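Local coordinates for neuraminidase (Influenza A virus, PDB 4GDI), which forms homotetramers as a neuraminidase-like surface glycoprotein of a bat influenza virus, and is predicted to cleave terminal sialic acid although its putative active site has diverged, at residues N240-D245 against T279-A284; G266-I271 against T318-F323; V292-P297 against S307-L312. All coordinates share one frame; numbering follows the deposited sequence.

Interaction 1 of 3, residues N240-D245 against T279-A284. With CA (calcium ion), chain R.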
loop_
_atom_site.group_PDB
_atom_site.type_symbol
_atom_site.label_atom_id
_atom_site.label_comp_id
_atom_site.label_asym_id
_atom_site.label_seq_id
_atom_site.Cartn_x
_atom_site.Cartn_y
_atom_site.Cartn_z
ATOM N N ASN A 240 -4.434 -35.930 32.979
ATOM C CA ASN A 240 -3.216 -36.659 32.664
ATOM C C ASN A 240 -2.181 -36.356 33.742
ATOM O O ASN A 240 -2.526 -35.806 34.791
ATOM C CB ASN A 240 -2.722 -36.321 31.257
ATOM C CG ASN A 240 -2.350 -34.844 31.097
ATOM O OD1 ASN A 240 -2.795 -33.988 31.866
ATOM N ND2 ASN A 240 -1.546 -34.545 30.083
ATOM N N GLY A 241 -0.926 -36.724 33.501
ATOM C CA GLY A 241 0.125 -36.510 34.485
ATOM C C GLY A 241 1.254 -35.661 33.929
ATOM O O GLY A 241 2.350 -35.647 34.477
ATOM N N ALA A 242 0.976 -34.937 32.847
ATOM C CA ALA A 242 1.985 -34.093 32.218
ATOM C C ALA A 242 1.515 -32.641 32.199
ATOM O O ALA A 242 0.797 -32.239 31.282
ATOM C CB ALA A 242 2.242 -34.575 30.819
ATOM N N PRO A 243 1.898 -31.854 33.216
ATOM C CA PRO A 243 1.543 -30.426 33.262
ATOM C C PRO A 243 2.076 -29.695 32.030
ATOM O O PRO A 243 3.091 -30.135 31.510
ATOM C CB PRO A 243 2.241 -29.935 34.536
ATOM C CG PRO A 243 2.450 -31.163 35.353
ATOM C CD PRO A 243 2.710 -32.250 34.374
ATOM N N THR A 244 1.420 -28.628 31.556
ATOM C CA THR A 244 1.885 -27.967 30.337
ATOM C C THR A 244 2.179 -26.477 30.484
ATOM O O THR A 244 2.617 -25.835 29.530
ATOM C CB THR A 244 0.904 -28.153 29.143
ATOM O OG1 THR A 244 -0.355 -27.525 29.427
ATOM C CG2 THR A 244 0.694 -29.618 28.844
ATOM N N ASP A 245 1.954 -25.925 31.669
ATOM C CA ASP A 245 2.340 -24.551 31.935
ATOM C C ASP A 245 3.878 -24.476 31.960
ATOM O O ASP A 245 4.569 -25.495 31.995
ATOM C CB ASP A 245 1.769 -24.113 33.280
ATOM C CG ASP A 245 1.586 -22.611 33.395
ATOM O OD1 ASP A 245 1.940 -21.864 32.449
ATOM O OD2 ASP A 245 1.078 -22.182 34.451
ATOM N N THR A 279 -2.160 -31.594 23.584
ATOM C CA THR A 279 -1.490 -30.736 24.544
ATOM C C THR A 279 -0.308 -30.094 23.871
ATOM O O THR A 279 0.163 -30.585 22.845
ATOM C CB THR A 279 -0.996 -31.523 25.767
ATOM O OG1 THR A 279 -0.228 -32.642 25.329
ATOM C CG2 THR A 279 -2.184 -32.021 26.600
ATOM N N SER A 280 0.187 -29.010 24.460
ATOM C CA SER A 280 1.358 -28.338 23.924
ATOM C C SER A 280 2.214 -27.772 25.059
ATOM O O SER A 280 1.696 -27.273 26.053
ATOM C CB SER A 280 0.930 -27.246 22.931
ATOM O OG SER A 280 0.090 -26.305 23.555
ATOM N N LYS A 281 3.532 -27.880 24.917
ATOM C CA LYS A 281 4.439 -27.442 25.972
ATOM C C LYS A 281 5.893 -27.320 25.495
ATOM O O LYS A 281 6.278 -27.833 24.431
ATOM C CB LYS A 281 4.361 -28.412 27.149
ATOM C CG LYS A 281 4.813 -29.839 26.796
ATOM C CD LYS A 281 4.723 -30.790 28.000
ATOM C CE LYS A 281 5.439 -32.122 27.719
ATOM N NZ LYS A 281 5.517 -32.995 28.934
ATOM N N THR A 282 6.692 -26.614 26.284
ATOM C CA THR A 282 8.135 -26.571 26.058
ATOM C C THR A 282 8.688 -28.004 26.075
ATOM O O THR A 282 8.194 -28.868 26.795
ATOM C CB THR A 282 8.830 -25.737 27.135
ATOM O OG1 THR A 282 8.531 -26.281 28.423
ATOM C CG2 THR A 282 8.358 -24.254 27.085
ATOM N N LYS A 283 9.697 -28.259 25.258
ATOM C CA LYS A 283 10.393 -29.542 25.282
ATOM C C LYS A 283 10.823 -29.841 26.721
ATOM O O LYS A 283 10.445 -30.859 27.294
ATOM C CB LYS A 283 11.597 -29.485 24.335
ATOM C CG LYS A 283 12.551 -30.673 24.386
ATOM C CD LYS A 283 11.871 -31.978 24.031
ATOM C CE LYS A 283 12.869 -33.139 24.030
ATOM N NZ LYS A 283 13.998 -32.945 23.062
ATOM N N ALA A 284 11.570 -28.918 27.310
ATOM C CA ALA A 284 12.141 -29.114 28.636
ATOM C C ALA A 284 11.339 -28.409 29.728
ATOM O O ALA A 284 10.844 -27.299 29.530
ATOM C CB ALA A 284 13.578 -28.604 28.643
HETATM CA CA CA R . 1.138 -21.841 36.693
HETATM O O HOH W 1 4.827 -32.347 31.371
HETATM O O HOH W 2 5.137 -25.196 28.377
HETATM O O HOH W 3 1.993 -24.462 26.963
HETATM O O HOH W 4 -0.796 -27.146 26.710
HETATM O O HOH W 5 3.259 -23.010 36.679
#
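T244 and K281 bring their CA atoms to 5.1 Å, the point where the irregular 240-245 segment passes the end of strand 277-281. No direct hydrogen bond joins the two backbones, and water does the work of pairing. Two waters donate to T244 O; one of them also donates to S280 O, and the other accepts T282 N at 3.0 Å. A further water receives T244 OG1 at 2.8 Å and donates to S280 O, so that carbonyl too is gripped by two waters. The side chain of T244 lies at the centre of the contact. T244 CB comes to 3.3 Å from S280 O and packs against K281 CB, while T244 CG2, opposite the carbonyl carbon across CA-CB, meets T279 CB at 4.0 Å as the two threonines cross at about a right angle. K281 runs fully extended beyond CG back along the loop. K281 CD rests 3.9 Å from P243 O, its ammonium lies near A242 CB, and a water that accepts K281 NZ at 2.6 Å donates to the same P243 O, tying the end of the lysine to the loop. The carboxylate of D245 turns the other way, and D245 OD2 binds calcium at 2.3 Å. The remaining protein ligands are N215, D219, G263 and G265. This is a water-mediated junction between a propeller blade's edge strand and the loop of a calcium site.

Interaction 2 of 3, residues G266-I271 against T318-F323. With NO3 (nitrate ion), chain B.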
loop_
_atom_site.group_PDB
_atom_site.type_symbol
_atom_site.label_atom_id
_atom_site.label_comp_id
_atom_site.label_asym_id
_atom_site.label_seq_id
_atom_site.Cartn_x
_atom_site.Cartn_y
_atom_site.Cartn_z
ATOM N N GLY A 266 3.547 -18.584 35.207
ATOM C CA GLY A 266 3.077 -19.287 34.040
ATOM C C GLY A 266 3.113 -18.430 32.792
ATOM O O GLY A 266 3.576 -17.283 32.804
ATOM N N ILE A 267 2.622 -19.001 31.701
ATOM C CA ILE A 267 2.705 -18.363 30.404
ATOM C C ILE A 267 1.521 -18.814 29.546
ATOM O O ILE A 267 1.098 -19.964 29.625
ATOM C CB ILE A 267 4.048 -18.686 29.731
ATOM C CG1 ILE A 267 4.271 -17.756 28.533
ATOM C CG2 ILE A 267 4.100 -20.155 29.346
ATOM C CD1 ILE A 267 5.672 -17.785 27.957
ATOM N N GLN A 268 0.949 -17.888 28.775
ATOM C CA GLN A 268 -0.208 -18.204 27.928
ATOM C C GLN A 268 0.053 -19.426 27.064
ATOM O O GLN A 268 1.100 -19.533 26.414
ATOM C CB GLN A 268 -0.536 -17.009 27.028
ATOM C CG GLN A 268 -1.853 -17.126 26.257
ATOM C CD GLN A 268 -2.348 -15.760 25.791
ATOM O OE1 GLN A 268 -1.555 -14.841 25.598
ATOM N NE2 GLN A 268 -3.651 -15.626 25.629
ATOM N N GLY A 269 -0.910 -20.341 27.052
ATOM C CA GLY A 269 -0.824 -21.546 26.252
ATOM C C GLY A 269 -2.181 -22.201 26.027
ATOM O O GLY A 269 -3.192 -21.750 26.553
ATOM N N PHE A 270 -2.190 -23.283 25.257
ATOM C CA PHE A 270 -3.436 -23.884 24.791
ATOM C C PHE A 270 -3.451 -25.410 24.881
ATOM O O PHE A 270 -2.401 -26.055 24.832
ATOM C CB PHE A 270 -3.683 -23.477 23.333
ATOM C CG PHE A 270 -2.697 -24.070 22.347
ATOM C CD1 PHE A 270 -2.926 -25.305 21.782
ATOM C CD2 PHE A 270 -1.551 -23.375 21.975
ATOM C CE1 PHE A 270 -2.033 -25.849 20.861
ATOM C CE2 PHE A 270 -0.652 -23.910 21.053
ATOM C CZ PHE A 270 -0.888 -25.149 20.504
ATOM N N ILE A 271 -4.662 -25.950 25.005
ATOM C CA ILE A 271 -4.952 -27.388 24.895
ATOM C C ILE A 271 -6.147 -27.527 23.952
ATOM O O ILE A 271 -7.187 -26.914 24.185
ATOM C CB ILE A 271 -5.319 -27.996 26.273
ATOM C CG1 ILE A 271 -4.099 -27.985 27.206
ATOM C CG2 ILE A 271 -5.900 -29.411 26.123
ATOM C CD1 ILE A 271 -4.337 -28.639 28.546
ATOM N N THR A 318 10.896 -20.424 23.069
ATOM C CA THR A 318 9.490 -20.192 22.715
ATOM C C THR A 318 8.795 -19.452 23.844
ATOM O O THR A 318 9.249 -19.512 24.987
ATOM C CB THR A 318 8.769 -21.519 22.392
ATOM O OG1 THR A 318 8.965 -22.437 23.468
ATOM C CG2 THR A 318 9.335 -22.139 21.113
ATOM N N GLY A 319 7.727 -18.716 23.526
ATOM C CA GLY A 319 6.965 -18.032 24.551
ATOM C C GLY A 319 5.476 -18.370 24.555
ATOM O O GLY A 319 5.086 -19.537 24.567
ATOM N N ARG A 320 4.653 -17.325 24.555
ATOM C CA ARG A 320 3.189 -17.447 24.574
ATOM C C ARG A 320 2.685 -18.218 23.360
ATOM O O ARG A 320 3.313 -18.207 22.294
ATOM C CB ARG A 320 2.550 -16.041 24.585
ATOM C CG ARG A 320 2.865 -15.200 25.861
ATOM C CD ARG A 320 2.480 -13.723 25.740
ATOM N NE ARG A 320 1.108 -13.538 25.246
ATOM C CZ ARG A 320 0.789 -13.248 23.987
ATOM N NH1 ARG A 320 1.733 -13.074 23.070
ATOM N NH2 ARG A 320 -0.490 -13.113 23.642
ATOM N N SER A 321 1.540 -18.876 23.508
ATOM C CA SER A 321 0.897 -19.492 22.356
ATOM C C SER A 321 -0.618 -19.504 22.563
ATOM O O SER A 321 -1.101 -19.433 23.692
ATOM C CB SER A 321 1.435 -20.921 22.146
ATOM O OG SER A 321 1.203 -21.734 23.294
ATOM N N GLY A 322 -1.378 -19.604 21.477
ATOM C CA GLY A 322 -2.828 -19.653 21.610
ATOM C C GLY A 322 -3.503 -19.888 20.288
ATOM O O GLY A 322 -2.847 -19.903 19.241
ATOM N N PHE A 323 -4.821 -20.061 20.335
ATOM C CA PHE A 323 -5.579 -20.444 19.158
ATOM C C PHE A 323 -5.923 -19.284 18.248
ATOM O O PHE A 323 -6.100 -18.152 18.699
ATOM C CB PHE A 323 -6.923 -21.048 19.576
ATOM C CG PHE A 323 -6.813 -22.327 20.339
ATOM C CD1 PHE A 323 -6.339 -23.469 19.730
ATOM C CD2 PHE A 323 -7.263 -22.396 21.655
ATOM C CE1 PHE A 323 -6.263 -24.649 20.427
ATOM C CE2 PHE A 323 -7.192 -23.567 22.355
ATOM C CZ PHE A 323 -6.702 -24.702 21.733
HETATM N N NO3 B . 1.239 -13.715 28.965
HETATM O O1 NO3 B . 0.207 -13.642 28.018
HETATM O O2 NO3 B . 1.650 -12.553 29.641
HETATM O O3 NO3 B . 1.855 -14.943 29.229
HETATM O O HOH W 6 3.060 -21.261 25.450
HETATM O O HOH W 7 0.527 -23.956 24.689
#
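The guanidinium of R320 is met at its edge, near its plane, by two oxygens, Q268 OE1 and O1 of a nitrate ion, while the F323 ring carries F270 CB over one face and the carbonyl O of I271 at its edge. These groups lie where a loop runs along strand 317-324, an edge strand of a β-propeller blade close to the centre of the chain. CB of F270 sits 3.8 Å from the F323 centroid in a CH-pi contact, and the two rings themselves meet obliquely, with planes at 53°. The F270 ring also reaches S321, where S321 OG lies 3.5 Å from F270 CD2. R320 bends at chi3 (49°), which swings NE and NH2 toward the glutamine. Both donate weakly to Q268 OE1, R320 NH2 at 2.8 Å, across amide and guanidinium planes that stand far from parallel. R320 NH1 pairs with E342, and Q268 NE2 is held by P148 O, fixing which way the amide faces. The nitrate, probably from the crystallisation liquor, takes R320 NE on O1 and Q268 N on O3, the latter nearly straight at 166°. Between the two ends, S321 N donates to Q268 O at 3.0 Å from well above the carbonyl plane. One water donates to both Q268 O and G319 O and accepts S321 OG; a second accepts F270 N and donates to S321 OG. At the arginine end, I267 CD1 packs on the strand backbone, 3.5 Å from G319 C.

Interaction 3 of 3, residues V292-P297 against S307-L312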
loop_
_atom_site.group_PDB
_atom_site.type_symbol
_atom_site.label_atom_id
_atom_site.label_comp_id
_atom_site.label_asym_id
_atom_site.label_seq_id
_atom_site.Cartn_x
_atom_site.Cartn_y
_atom_site.Cartn_z
ATOM N N VAL A 292 6.393 -28.876 21.909
ATOM C CA VAL A 292 5.977 -30.243 21.639
ATOM C C VAL A 292 4.447 -30.391 21.663
ATOM O O VAL A 292 3.779 -29.976 22.614
ATOM C CB VAL A 292 6.615 -31.192 22.674
ATOM C CG1 VAL A 292 6.104 -32.615 22.495
ATOM C CG2 VAL A 292 8.125 -31.147 22.552
ATOM N N LEU A 293 3.914 -30.983 20.603
ATOM C CA LEU A 293 2.484 -31.231 20.471
ATOM C C LEU A 293 2.234 -32.726 20.687
ATOM O O LEU A 293 2.844 -33.558 20.021
ATOM C CB LEU A 293 2.009 -30.813 19.081
ATOM C CG LEU A 293 1.503 -29.369 18.940
ATOM C CD1 LEU A 293 0.100 -29.235 19.513
ATOM C CD2 LEU A 293 2.438 -28.413 19.636
ATOM N N GLU A 294 1.358 -33.068 21.624
ATOM C CA GLU A 294 1.051 -34.475 21.892
ATOM C C GLU A 294 -0.439 -34.753 21.792
ATOM O O GLU A 294 -1.271 -34.007 22.317
ATOM C CB GLU A 294 1.584 -34.877 23.259
ATOM C CG GLU A 294 3.117 -34.833 23.328
ATOM C CD GLU A 294 3.661 -35.162 24.705
ATOM O OE1 GLU A 294 3.438 -34.366 25.640
ATOM O OE2 GLU A 294 4.322 -36.214 24.848
ATOM N N GLN A 295 -0.769 -35.833 21.097
ATOM C CA GLN A 295 -2.149 -36.244 20.914
ATOM C C GLN A 295 -2.578 -37.270 21.966
ATOM O O GLN A 295 -1.865 -38.245 22.222
ATOM C CB GLN A 295 -2.307 -36.861 19.533
ATOM C CG GLN A 295 -3.752 -37.162 19.163
ATOM C CD GLN A 295 -3.853 -38.103 17.975
ATOM O OE1 GLN A 295 -3.174 -39.119 17.933
ATOM N NE2 GLN A 295 -4.690 -37.763 17.008
ATOM N N ILE A 296 -3.748 -37.035 22.553
ATOM C CA ILE A 296 -4.338 -37.904 23.561
ATOM C C ILE A 296 -5.712 -38.332 23.069
ATOM O O ILE A 296 -6.687 -37.604 23.249
ATOM C CB ILE A 296 -4.516 -37.184 24.913
ATOM C CG1 ILE A 296 -3.187 -36.641 25.430
ATOM C CG2 ILE A 296 -5.097 -38.129 25.950
ATOM C CD1 ILE A 296 -3.339 -35.829 26.720
ATOM N N PRO A 297 -5.788 -39.511 22.427
ATOM C CA PRO A 297 -7.007 -40.003 21.775
ATOM C C PRO A 297 -8.256 -40.009 22.647
ATOM O O PRO A 297 -9.354 -39.756 22.142
ATOM C CB PRO A 297 -6.619 -41.431 21.372
ATOM C CG PRO A 297 -5.178 -41.305 21.047
ATOM C CD PRO A 297 -4.638 -40.390 22.136
ATOM N N SER A 307 -0.516 -40.812 21.803
ATOM C CA SER A 307 -0.196 -41.534 20.576
ATOM C C SER A 307 0.789 -40.700 19.756
ATOM O O SER A 307 2.003 -40.789 19.958
ATOM C CB SER A 307 -1.463 -41.856 19.785
ATOM O OG SER A 307 -2.308 -40.726 19.716
ATOM N N LEU A 308 0.273 -39.862 18.864
ATOM C CA LEU A 308 1.127 -39.007 18.042
ATOM C C LEU A 308 1.872 -38.000 18.910
ATOM O O LEU A 308 1.321 -37.438 19.857
ATOM C CB LEU A 308 0.296 -38.269 17.002
ATOM C CG LEU A 308 -0.323 -39.117 15.895
ATOM C CD1 LEU A 308 -1.324 -38.291 15.108
ATOM C CD2 LEU A 308 0.759 -39.658 14.984
ATOM N N SER A 309 3.132 -37.774 18.580
ATOM C CA SER A 309 3.922 -36.784 19.283
ATOM C C SER A 309 4.847 -36.070 18.302
ATOM O O SER A 309 5.509 -36.698 17.478
ATOM C CB SER A 309 4.720 -37.440 20.400
ATOM O OG SER A 309 5.501 -36.478 21.076
ATOM N N TYR A 310 4.878 -34.748 18.384
ATOM C CA TYR A 310 5.624 -33.948 17.428
ATOM C C TYR A 310 6.448 -32.889 18.136
ATOM O O TYR A 310 5.908 -32.000 18.788
ATOM C CB TYR A 310 4.682 -33.228 16.477
ATOM C CG TYR A 310 3.964 -34.080 15.479
ATOM C CD1 TYR A 310 4.639 -34.661 14.418
ATOM C CD2 TYR A 310 2.585 -34.268 15.568
ATOM C CE1 TYR A 310 3.967 -35.425 13.481
ATOM C CE2 TYR A 310 1.906 -35.029 14.638
ATOM C CZ TYR A 310 2.600 -35.606 13.597
ATOM O OH TYR A 310 1.918 -36.363 12.675
ATOM N N GLU A 311 7.758 -32.971 17.976
ATOM C CA GLU A 311 8.642 -31.997 18.556
ATOM C C GLU A 311 8.847 -30.953 17.482
ATOM O O GLU A 311 9.737 -31.082 16.646
ATOM C CB GLU A 311 9.956 -32.670 18.954
ATOM C CG GLU A 311 10.921 -31.771 19.692
ATOM C CD GLU A 311 12.075 -32.554 20.302
ATOM O OE1 GLU A 311 11.833 -33.664 20.827
ATOM O OE2 GLU A 311 13.223 -32.066 20.252
ATOM N N LEU A 312 7.993 -29.934 17.484
ATOM C CA LEU A 312 8.019 -28.917 16.435
ATOM C C LEU A 312 9.290 -28.072 16.509
ATOM O O LEU A 312 9.869 -27.704 15.480
ATOM C CB LEU A 312 6.790 -28.019 16.538
ATOM C CG LEU A 312 5.448 -28.708 16.272
ATOM C CD1 LEU A 312 4.301 -27.675 16.377
ATOM C CD2 LEU A 312 5.452 -29.398 14.908
#
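Q295 places its CG trans to the backbone N (chi1 -172°) and stays extended beyond it, which lays the amide alongside L308 and within range of S307. The serine answers with OG tucked between its own N and carbonyl carbon (chi1 46°), and S307 OG donates to Q295 OE1 at 2.6 Å. Together these residues sit near the loop end of an antiparallel β-hairpin, strand 289-296 paired with strand 309-311 at the outer edge of a propeller blade. The pairing is regular: L293 and Y310 form a hydrogen-bonded pair, each N reaching the other's O at 2.9 Å, flanked by the non-hydrogen-bonded pairs V292 with E311 and E294 with S309. Beyond the regular bridges, Q295 N points straight at L308 O (179° at the hydrogen), and S307 N returns the bond to Q295 O. Q295 is thus held by its N, its O and its side-chain oxygen, whereas the amide N of L308 is buried with no partner. One sheet face carries V292, E294, S309 and E311. There V292 CG2 touches E311 CG at 4.0 Å and E294 CG approaches S309 OG, while the E311 carboxylate forms a salt bridge with K283. The other face carries L293 and Y310, whose ring leads away from strand 289-296, its hydroxyl bonded to K19 O; L312, at the corner after the strand, brings its CD1 to 3.8 Å from L293 CD2. Where strand 289-296 gives way to the loop, P297 CG lies 3.2 Å from S307 OG.

Overall arrangement
Two kinds of joint are combined here: interactions 1 and 2 set loop segments against blade strands, whereas interaction 3 is strand pairing within one blade. Interactions 1 and 3 share a sheet: strand 277-281 pairs with strand 289-296, K281 O lying 2.7 Å from V292 N and T279 N 2.9 Å from E294 O. Interaction 1 meets interaction 2 on two fronts, since S280 OG lies 2.8 Å from F270 O and D245 OD1 lies 3.0 Å from I267 N, the latter a probable hydrogen bond. The calcium ligand D245 thus also contacts the 266-271 segment, where the I267 side chain is about 8 Å from the ion. Interactions 2 and 3, with centres about 16 Å apart, touch through F270 CE1 and L293 CD1 at 4.2 Å.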